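Local coordinates for protein serine acetyltransferase 1, putative (Entamoeba histolytica, PDB 7BW9) that probably transfers an acetyl group to serine, a step of cysteine biosynthesis, and is bound here to cysteine, at residues 43-48 with 101-106. Sequence-based numbering, arbitrary orientation.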
ATOM      1  N   LYS A  43     -12.476  17.737  -4.718  1.00 16.12           N
ATOM      2  CA  LYS A  43     -13.119  18.792  -5.495  1.00 16.99           C
ATOM      3  C   LYS A  43     -13.838  19.782  -4.585  1.00 18.39           C
ATOM      4  O   LYS A  43     -13.863  20.987  -4.867  1.00 21.83           O
ATOM      5  CB  LYS A  43     -14.106  18.191  -6.502  1.00 15.08           C
ATOM      6  CG  LYS A  43     -13.484  17.234  -7.503  1.00 17.19           C
ATOM      7  CD  LYS A  43     -14.508  16.730  -8.523  1.00 25.83           C
ATOM      8  CE  LYS A  43     -13.863  15.764  -9.513  1.00 28.10           C
ATOM      9  NZ  LYS A  43     -14.667  15.585 -10.759  1.00 42.09           N
ATOM     10  N   ILE A  44     -14.437  19.297  -3.496  1.00 13.30           N
ATOM     11  CA  ILE A  44     -15.120  20.214  -2.582  1.00 21.69           C
ATOM     12  C   ILE A  44     -14.117  21.127  -1.877  1.00 23.64           C
ATOM     13  O   ILE A  44     -14.345  22.335  -1.744  1.00 24.07           O
ATOM     14  CB  ILE A  44     -15.973  19.438  -1.565  1.00 21.72           C
ATOM     15  CG1 ILE A  44     -17.173  18.777  -2.254  1.00 19.67           C
ATOM     16  CG2 ILE A  44     -16.441  20.379  -0.466  1.00 23.67           C
ATOM     17  CD1 ILE A  44     -17.771  17.608  -1.472  1.00 22.17           C
ATOM     18  N   LEU A  45     -12.992  20.578  -1.413  1.00 17.54           N
ATOM     19  CA  LEU A  45     -12.089  21.404  -0.609  1.00 18.93           C
ATOM     20  C   LEU A  45     -11.172  22.287  -1.453  1.00 20.09           C
ATOM     21  O   LEU A  45     -10.769  23.363  -0.998  1.00 24.91           O
ATOM     22  CB  LEU A  45     -11.238  20.530   0.305  1.00 21.53           C
ATOM     23  CG  LEU A  45     -11.966  19.656   1.325  1.00 17.96           C
ATOM     24  CD1 LEU A  45     -10.947  18.753   1.968  1.00 24.86           C
ATOM     25  CD2 LEU A  45     -12.666  20.499   2.360  1.00 18.42           C
ATOM     26  N   PHE A  46     -10.799  21.864  -2.655  1.00 15.85           N
ATOM     27  CA  PHE A  46      -9.889  22.638  -3.498  1.00 17.74           C
ATOM     28  C   PHE A  46     -10.297  22.538  -4.955  1.00 20.02           C
ATOM     29  O   PHE A  46      -9.592  21.936  -5.770  1.00 17.71           O
ATOM     30  CB  PHE A  46      -8.451  22.165  -3.318  1.00 22.44           C
ATOM     31  CG  PHE A  46      -7.967  22.285  -1.936  1.00 22.14           C
ATOM     32  CD1 PHE A  46      -7.567  23.512  -1.442  1.00 19.22           C
ATOM     33  CD2 PHE A  46      -7.915  21.168  -1.112  1.00 17.58           C
ATOM     34  CE1 PHE A  46      -7.110  23.631  -0.146  1.00 17.97           C
ATOM     35  CE2 PHE A  46      -7.464  21.280   0.190  1.00 19.22           C
ATOM     36  CZ  PHE A  46      -7.066  22.520   0.674  1.00 24.19           C
ATOM     37  N   PRO A  47     -11.427  23.147  -5.325  1.00 22.02           N
ATOM     38  CA  PRO A  47     -11.851  23.086  -6.734  1.00 21.22           C
ATOM     39  C   PRO A  47     -10.763  23.485  -7.715  1.00 23.18           C
ATOM     40  O   PRO A  47     -10.642  22.866  -8.779  1.00 25.76           O
ATOM     41  CB  PRO A  47     -13.051  24.045  -6.783  1.00 19.86           C
ATOM     42  CG  PRO A  47     -13.059  24.776  -5.442  1.00 23.22           C
ATOM     43  CD  PRO A  47     -12.423  23.825  -4.478  1.00 18.18           C
ATOM     44  N   ASP A  48      -9.939  24.476  -7.381  1.00 23.70           N
ATOM     45  CA  ASP A  48      -8.958  24.940  -8.359  1.00 27.13           C
ATOM     46  C   ASP A  48      -8.003  23.840  -8.811  1.00 31.25           C
ATOM     47  O   ASP A  48      -7.493  23.908  -9.934  1.00 36.14           O
ATOM     48  CB  ASP A  48      -8.165  26.119  -7.802  1.00 30.95           C
ATOM     49  CG  ASP A  48      -8.972  27.410  -7.779  1.00 31.97           C
ATOM     50  OD1 ASP A  48     -10.207  27.363  -8.000  1.00 35.58           O
ATOM     51  OD2 ASP A  48      -8.367  28.473  -7.525  1.00 41.78           O
ATOM     52  N   GLU A 101     -10.392  24.405   6.752  1.00 20.76           N
ATOM     53  CA  GLU A 101      -9.337  25.220   7.345  1.00 24.79           C
ATOM     54  C   GLU A 101      -8.259  24.349   7.974  1.00 21.79           C
ATOM     55  O   GLU A 101      -7.071  24.692   7.928  1.00 19.41           O
ATOM     56  CB  GLU A 101      -9.915  26.180   8.391  1.00 24.76           C
ATOM     57  CG  GLU A 101     -10.929  27.179   7.846  1.00 33.89           C
ATOM     58  CD  GLU A 101     -10.502  27.785   6.509  1.00 50.57           C
ATOM     59  OE1 GLU A 101      -9.495  28.538   6.480  1.00 53.75           O
ATOM     60  OE2 GLU A 101     -11.163  27.492   5.480  1.00 49.40           O
ATOM     61  N   LEU A 102      -8.660  23.216   8.567  1.00 19.20           N
ATOM     62  CA  LEU A 102      -7.694  22.272   9.136  1.00 20.91           C
ATOM     63  C   LEU A 102      -6.834  21.618   8.054  1.00 21.90           C
ATOM     64  O   LEU A 102      -5.611  21.487   8.214  1.00 18.28           O
ATOM     65  CB  LEU A 102      -8.429  21.206   9.959  1.00 23.10           C
ATOM     66  CG  LEU A 102      -8.956  21.634  11.340  1.00 22.64           C
ATOM     67  CD1 LEU A 102      -9.778  20.525  11.983  1.00 21.62           C
ATOM     68  CD2 LEU A 102      -7.828  22.077  12.275  1.00 19.61           C
ATOM     69  N   VAL A 103      -7.451  21.201   6.944  1.00 15.80           N
ATOM     70  CA  VAL A 103      -6.689  20.588   5.862  1.00 17.09           C
ATOM     71  C   VAL A 103      -5.684  21.584   5.292  1.00 17.18           C
ATOM     72  O   VAL A 103      -4.526  21.233   5.008  1.00 16.56           O
ATOM     73  CB  VAL A 103      -7.651  20.046   4.785  1.00 20.51           C
ATOM     74  CG1 VAL A 103      -6.898  19.699   3.512  1.00 14.97           C
ATOM     75  CG2 VAL A 103      -8.410  18.817   5.331  1.00 18.95           C
ATOM     76  N   LYS A 104      -6.093  22.852   5.160  1.00 15.01           N
ATOM     77  CA  LYS A 104      -5.173  23.889   4.697  1.00 19.65           C
ATOM     78  C   LYS A 104      -3.948  23.983   5.597  1.00 17.19           C
ATOM     79  O   LYS A 104      -2.825  24.168   5.115  1.00 13.21           O
ATOM     80  CB  LYS A 104      -5.879  25.246   4.644  1.00 21.49           C
ATOM     81  CG  LYS A 104      -6.913  25.396   3.539  1.00 24.13           C
ATOM     82  CD  LYS A 104      -7.717  26.685   3.756  1.00 25.29           C
ATOM     83  CE  LYS A 104      -6.905  27.910   3.380  1.00 28.29           C
ATOM     84  NZ  LYS A 104      -7.655  29.169   3.664  1.00 32.55           N
ATOM     85  N   GLN A 105      -4.143  23.859   6.908  1.00 12.82           N
ATOM     86  CA  GLN A 105      -2.997  23.902   7.807  1.00 16.71           C
ATOM     87  C   GLN A 105      -2.149  22.643   7.708  1.00 14.66           C
ATOM     88  O   GLN A 105      -0.923  22.732   7.810  1.00 15.39           O
ATOM     89  CB  GLN A 105      -3.466  24.154   9.231  1.00 17.61           C
ATOM     90  CG  GLN A 105      -4.193  25.493   9.353  1.00 18.14           C
ATOM     91  CD  GLN A 105      -4.712  25.723  10.754  1.00 27.65           C
ATOM     92  OE1 GLN A 105      -4.502  26.784  11.342  1.00 29.94           O
ATOM     93  NE2 GLN A 105      -5.370  24.717  11.307  1.00 24.46           N
ATOM     94  N   ASP A 106      -2.766  21.474   7.461  1.00 16.90           N
ATOM     95  CA  ASP A 106      -1.968  20.284   7.166  1.00 19.71           C
ATOM     96  C   ASP A 106      -1.092  20.509   5.932  1.00 15.36           C
ATOM     97  O   ASP A 106       0.083  20.120   5.910  1.00 15.61           O
ATOM     98  CB  ASP A 106      -2.869  19.056   6.973  1.00 17.85           C
ATOM     99  CG  ASP A 106      -3.658  18.674   8.243  1.00 26.15           C
ATOM    100  OD1 ASP A 106      -3.165  18.885   9.390  1.00 24.19           O
ATOM    101  OD2 ASP A 106      -4.788  18.149   8.089  1.00 23.19           O
TER
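Phe46 meets Val103 by the edge of its aromatic ring, against one branch of the valine. Phe46 is the first residue to leave helical geometry after helix 36-45, and its ring reaches toward helix 96-113. The far edge of the ring faces that helix, and Phe46 CE2 lies 3.7 Å from Val103 CG1. This methyl sits at the ring edge, in its plane, and not over a face. Val103 uses its two branches separately. CG1, anti to the backbone N (chi1 167°), takes the phenyl edge, while Val103 CG2 lies 4.2 Å from Leu45 CD1, so the valine spans two consecutive side chains across the end of helix 36-45.

Lys104 adds its aliphatic part at the same edge: its CG stands 4.1 Å from Phe46 CZ. Beyond this methylene the chain bends at chi3 (75°) and carries the amine away from the ring. Lys104 NZ forms salt bridges with Asp19 and, through a weak 3.4 Å hydrogen bond, with Glu101 OE1, one turn earlier in the same helix.

Around this patch, Met134 of helix 128-144 and Ile107 also touch Phe46, and the carbonyl of Leu45 accepts a hydrogen bond from Arg100 NE. The contact thus joins the end of helix 36-45 to helix 96-113 within the helical region that accompanies the left-handed beta-helix. Because no hydrogen bond or salt bridge crosses between 43-48 and 101-106, their direct association rests on apolar packing, with the lysine's charge paired outside it.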